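Local coordinates for protein GphF (Cystobacter violaceus, PDB 6MFC) that probably decarboxylates an acyl thioester by means of a GNAT-like fold during the initiation of polyketide biosynthesis, at residues Gly95-Glu100 / Tyr201-Val206; Leu112-Leu117 / Leu131-Val136. All blocks are in the same frame, centred on the assembly; numbering follows the deposited sequence.

Interaction 2 belongs to the core of the GNAT-like fold, where helix 128-140 packs on strand 111-119 of the mixed sheet. Interaction 1 joins two loops nearer the surface, one between strands 77-87 and 111-119, the other between strands 193-198 and 212-218. Both segments of interaction 2 lie between those of interaction 1 in sequence, so that interaction 2 is nested, along the chain, inside the loop closed by interaction 1. The two centres are 20 Å apart and the nearest atoms about 5 Å, without touching. One glycerol connects them: it is hydrogen-bonded to His98 and Arg202 of interaction 1 and to the backbone oxygen of Leu115 in strand 111-119, and may mark a pocket beside the sheet.

Interaction 1: residues Gly95-Glu100 / Tyr201-Val206; sequences GARHSE and YRPEDV. With GOL (glycerol), chain D.
His98 meets both Tyr201 and Arg202, the first at its imidazole edge, the second over a ring face. His98 ND1 forms a nearly straight hydrogen bond of 2.9 Å with Tyr201 OH; the rings themselves are tilted obliquely, their planes 57° apart. The CB of His98 sits over the phenol face in a CH-pi contact, 4.0 Å from the centroid of the Tyr201 ring. Arg202 runs beside the histidine side chain in the same sense. Its guanidinium stacks on the His98 ring with centres 4.0 Å apart and planes at 28°, while its CD adds a CH-pi contact over the same ring. An extended chain, with CG opposite the backbone N (chi1 -165°), carries the arginine along the histidine. The backbones are tied by His98 N donating to Tyr201 O at 2.9 Å. At the rim of the contact, Pro203 CG lies over a face of the Arg97 guanidinium, 3.6 Å from Arg97 NH2.

Beyond the stack, a glycerol, probably from the crystallisation liquor, is held by both residues. His98 NE2 pairs with glycerol O2 at 3.3 Å, and both terminal nitrogens of Arg202 donate to glycerol O3. In this crystal both imidazole nitrogens thus have a partner, which would help hold the ring's orientation.

A type I turn from Arg202 to Asp205 shapes the second loop, and Asp205 forms a salt bridge with Arg154. Leu101 packs on Tyr201 and Leu51 on Arg202. The contact brings together two loops distant in sequence, between strands 77-87 and 111-119 and between strands 193-198 and 212-218.

Interaction 2: residues Leu112-Leu117 / Leu131-Val136; sequences LQLLGL and LLLEFV
Leu114 and Val136 meet through their methyls, Leu114 CD2 lying 3.9 Å from Val136 CG1, the two side chains passing alongside each other head to tail. The other methyl of Leu114, CD1, approaches Leu133 CD1 at 4.3 Å, so the forked end of this leucine touches two residues nearly one helical turn apart. Leu112 adds a looser contact to Val136 from the earlier end of the strand.

Leu117 packs against the helix backbone as well as its side chains. Leu117 CD1 is 3.8 Å from Leu133 N and 4.0 Å from Leu132 CB; with CG opposite the backbone N (chi1 -177°), the fork of the side chain reaches the helix, and CD1 is the branch that touches.

No hydrogen bond crosses the interface. A classic beta bulge, Leu115 and Gly116 facing Tyr83, shifts the strand's alternation, and Leu117 thus faces the helix as Leu112 and Leu114 do.

Strand and helix segments run nearly antiparallel, at 152°, with axes 10.3 Å apart, as expected within the beta-alpha-beta unit completed by strand 148-153. Phe186 and His190 of helix 182-190 touch Leu133, Ile28 of strand 27-30 touches Leu132, and Thr82 of strand 77-87 packs on Leu117 and Val136.

Interaction 1: residues Gly95-Glu100 / Tyr201-Val206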
# COMPACT_ATOMS: atom_id res chain seq x y z
N GLY A 95 10.88 -5.91 10.92
CA GLY A 95 10.51 -7.27 11.28
C GLY A 95 9.03 -7.47 11.48
O GLY A 95 8.62 -8.26 12.35
N ALA A 96 8.21 -6.77 10.71
CA ALA A 96 6.76 -6.86 10.81
C ALA A 96 6.21 -7.85 9.79
O ALA A 96 6.70 -7.93 8.66
CB ALA A 96 6.12 -5.49 10.60
N ARG A 97 5.20 -8.60 10.20
CA ARG A 97 4.49 -9.50 9.31
C ARG A 97 3.27 -8.80 8.72
O ARG A 97 2.73 -7.85 9.29
CB ARG A 97 4.06 -10.77 10.04
CG ARG A 97 5.21 -11.53 10.69
CD ARG A 97 5.92 -12.44 9.70
NE ARG A 97 5.27 -13.74 9.60
CZ ARG A 97 5.80 -14.81 9.01
NH1 ARG A 97 7.01 -14.73 8.46
NH2 ARG A 97 5.13 -15.95 8.97
N HIS A 98 2.84 -9.27 7.54
CA HIS A 98 1.70 -8.66 6.87
C HIS A 98 0.42 -8.86 7.65
O HIS A 98 -0.41 -7.94 7.75
CB HIS A 98 1.56 -9.23 5.45
CG HIS A 98 0.50 -8.57 4.63
ND1 HIS A 98 0.50 -7.21 4.37
CD2 HIS A 98 -0.59 -9.07 4.01
CE1 HIS A 98 -0.54 -6.91 3.63
NE2 HIS A 98 -1.23 -8.02 3.40
N SER A 99 0.23 -10.05 8.22
CA SER A 99 -1.00 -10.34 8.94
C SER A 99 -1.03 -9.71 10.32
O SER A 99 -2.10 -9.33 10.80
CB SER A 99 -1.19 -11.86 9.04
OG SER A 99 -0.02 -12.48 9.54
N GLU A 100 0.13 -9.57 10.96
CA GLU A 100 0.21 -9.08 12.33
C GLU A 100 0.54 -7.59 12.36
O GLU A 100 1.52 -7.15 12.96
CB GLU A 100 1.25 -9.89 13.11
CG GLU A 100 1.43 -11.31 12.62
CD GLU A 100 2.62 -12.00 13.26
OE1 GLU A 100 3.15 -11.46 14.25
OE2 GLU A 100 3.04 -13.06 12.76
N TYR A 201 8.18 -10.94 5.13
CA TYR A 201 7.06 -10.07 5.48
C TYR A 201 5.73 -10.71 5.12
O TYR A 201 4.76 -10.62 5.88
CB TYR A 201 7.22 -8.72 4.78
CG TYR A 201 5.99 -7.83 4.85
CD1 TYR A 201 5.78 -6.98 5.92
CD2 TYR A 201 5.05 -7.84 3.83
CE1 TYR A 201 4.67 -6.16 5.98
CE2 TYR A 201 3.93 -7.04 3.88
CZ TYR A 201 3.74 -6.20 4.96
OH TYR A 201 2.63 -5.39 5.01
N ARG A 202 5.65 -11.35 3.96
CA ARG A 202 4.40 -11.90 3.43
C ARG A 202 4.72 -13.22 2.74
O ARG A 202 4.90 -13.28 1.52
CB ARG A 202 3.75 -10.91 2.46
CG ARG A 202 2.30 -11.19 2.12
CD ARG A 202 1.73 -10.07 1.27
NE ARG A 202 0.31 -10.23 0.99
CZ ARG A 202 -0.41 -9.38 0.27
NH1 ARG A 202 0.16 -8.30 -0.25
NH2 ARG A 202 -1.70 -9.61 0.07
N PRO A 203 4.81 -14.31 3.51
CA PRO A 203 5.28 -15.58 2.95
C PRO A 203 4.45 -16.10 1.78
O PRO A 203 4.99 -16.86 0.96
CB PRO A 203 5.22 -16.54 4.14
CG PRO A 203 5.32 -15.66 5.34
CD PRO A 203 4.60 -14.39 4.97
N GLU A 204 3.18 -15.72 1.68
CA GLU A 204 2.38 -16.15 0.54
C GLU A 204 2.68 -15.36 -0.73
O GLU A 204 2.22 -15.74 -1.81
CB GLU A 204 0.88 -16.05 0.86
CG GLU A 204 0.39 -14.64 1.14
CD GLU A 204 0.54 -14.23 2.59
OE1 GLU A 204 1.28 -14.91 3.33
OE2 GLU A 204 -0.09 -13.23 3.00
N ASP A 205 3.44 -14.26 -0.62
CA ASP A 205 3.83 -13.46 -1.78
C ASP A 205 5.10 -14.07 -2.36
O ASP A 205 6.22 -13.60 -2.15
CB ASP A 205 4.02 -12.00 -1.37
CG ASP A 205 4.07 -11.07 -2.56
OD1 ASP A 205 4.00 -11.55 -3.71
OD2 ASP A 205 4.18 -9.84 -2.34
N VAL A 206 4.91 -15.15 -3.12
CA VAL A 206 6.04 -15.91 -3.65
C VAL A 206 6.78 -15.12 -4.72
O VAL A 206 8.00 -15.26 -4.87
CB VAL A 206 5.57 -17.27 -4.18
CG1 VAL A 206 6.76 -18.15 -4.54
CG2 VAL A 206 4.69 -17.96 -3.15
C1 GOL D . -3.16 -5.82 1.62
O1 GOL D . -3.54 -4.57 1.14
C2 GOL D . -4.19 -6.84 1.09
O2 GOL D . -3.98 -8.12 1.60
C3 GOL D . -4.03 -6.79 -0.45
O3 GOL D . -2.67 -6.85 -0.72

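Interaction 2: residues Leu112-Leu117 / Leu131-Val136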
# COMPACT_ATOMS: atom_id res chain seq x y z
N LEU A 112 1.99 7.84 9.15
CA LEU A 112 0.79 7.16 8.68
C LEU A 112 1.18 6.03 7.74
O LEU A 112 1.86 6.26 6.74
CB LEU A 112 -0.15 8.15 7.98
CG LEU A 112 -1.50 7.62 7.49
CD1 LEU A 112 -2.36 7.19 8.67
CD2 LEU A 112 -2.21 8.66 6.65
N GLN A 113 0.76 4.81 8.08
CA GLN A 113 1.15 3.62 7.34
C GLN A 113 0.09 3.26 6.31
O GLN A 113 -1.09 3.15 6.64
CB GLN A 113 1.37 2.44 8.28
CG GLN A 113 1.67 1.13 7.56
CD GLN A 113 1.50 -0.07 8.46
OE1 GLN A 113 1.03 0.04 9.59
NE2 GLN A 113 1.88 -1.24 7.95
N LEU A 114 0.51 3.07 5.06
CA LEU A 114 -0.38 2.62 4.01
C LEU A 114 -0.56 1.11 4.11
O LEU A 114 0.41 0.36 3.93
CB LEU A 114 0.16 3.00 2.63
CG LEU A 114 0.11 4.48 2.23
CD1 LEU A 114 0.78 4.69 0.88
CD2 LEU A 114 -1.32 4.97 2.20
N LEU A 115 -1.78 0.66 4.40
CA LEU A 115 -2.07 -0.76 4.42
C LEU A 115 -2.46 -1.30 3.06
O LEU A 115 -2.30 -2.49 2.79
CB LEU A 115 -3.18 -1.06 5.44
CG LEU A 115 -2.85 -0.70 6.89
CD1 LEU A 115 -4.03 -1.01 7.79
CD2 LEU A 115 -1.61 -1.44 7.36
N GLY A 116 -2.97 -0.44 2.18
CA GLY A 116 -3.37 -0.86 0.85
C GLY A 116 -3.85 0.28 -0.02
O GLY A 116 -4.36 1.29 0.47
N LEU A 117 -3.67 0.13 -1.34
CA LEU A 117 -4.18 1.08 -2.32
C LEU A 117 -4.59 0.26 -3.54
O LEU A 117 -3.73 -0.18 -4.31
CB LEU A 117 -3.15 2.14 -2.66
CG LEU A 117 -3.55 3.26 -3.64
CD1 LEU A 117 -2.88 4.56 -3.25
CD2 LEU A 117 -3.21 2.89 -5.07
N LEU A 131 -3.90 9.39 -8.39
CA LEU A 131 -4.80 10.35 -7.75
C LEU A 131 -5.02 10.01 -6.28
O LEU A 131 -4.95 10.88 -5.41
CB LEU A 131 -6.13 10.39 -8.50
CG LEU A 131 -7.19 11.32 -7.89
CD1 LEU A 131 -6.69 12.76 -7.86
CD2 LEU A 131 -8.50 11.23 -8.65
N LEU A 132 -5.28 8.73 -5.99
CA LEU A 132 -5.48 8.32 -4.60
C LEU A 132 -4.22 8.53 -3.78
O LEU A 132 -4.29 9.00 -2.63
CB LEU A 132 -5.92 6.86 -4.54
CG LEU A 132 -7.35 6.51 -4.97
CD1 LEU A 132 -7.59 5.02 -4.84
CD2 LEU A 132 -8.36 7.30 -4.16
N LEU A 133 -3.06 8.20 -4.34
CA LEU A 133 -1.80 8.37 -3.62
C LEU A 133 -1.55 9.83 -3.29
O LEU A 133 -1.33 10.19 -2.13
CB LEU A 133 -0.64 7.79 -4.43
CG LEU A 133 0.75 7.99 -3.83
CD1 LEU A 133 0.83 7.38 -2.44
CD2 LEU A 133 1.81 7.40 -4.74
N GLU A 134 -1.59 10.70 -4.31
CA GLU A 134 -1.40 12.12 -4.07
C GLU A 134 -2.50 12.72 -3.20
O GLU A 134 -2.28 13.76 -2.58
CB GLU A 134 -1.31 12.87 -5.40
CG GLU A 134 0.04 12.76 -6.10
CD GLU A 134 1.14 13.50 -5.36
OE1 GLU A 134 0.81 14.40 -4.55
OE2 GLU A 134 2.32 13.20 -5.59
N PHE A 135 -3.67 12.08 -3.15
CA PHE A 135 -4.71 12.54 -2.24
C PHE A 135 -4.36 12.20 -0.80
O PHE A 135 -4.54 13.04 0.10
CB PHE A 135 -6.06 11.91 -2.63
CG PHE A 135 -7.22 12.43 -1.83
CD1 PHE A 135 -7.61 11.78 -0.66
CD2 PHE A 135 -7.92 13.55 -2.24
CE1 PHE A 135 -8.68 12.25 0.08
CE2 PHE A 135 -8.99 14.02 -1.50
CZ PHE A 135 -9.37 13.38 -0.35
N VAL A 136 -3.87 10.99 -0.56
CA VAL A 136 -3.46 10.60 0.79
C VAL A 136 -2.29 11.45 1.26
O VAL A 136 -2.26 11.93 2.40
CB VAL A 136 -3.12 9.10 0.83
CG1 VAL A 136 -2.50 8.72 2.17
CG2 VAL A 136 -4.36 8.27 0.56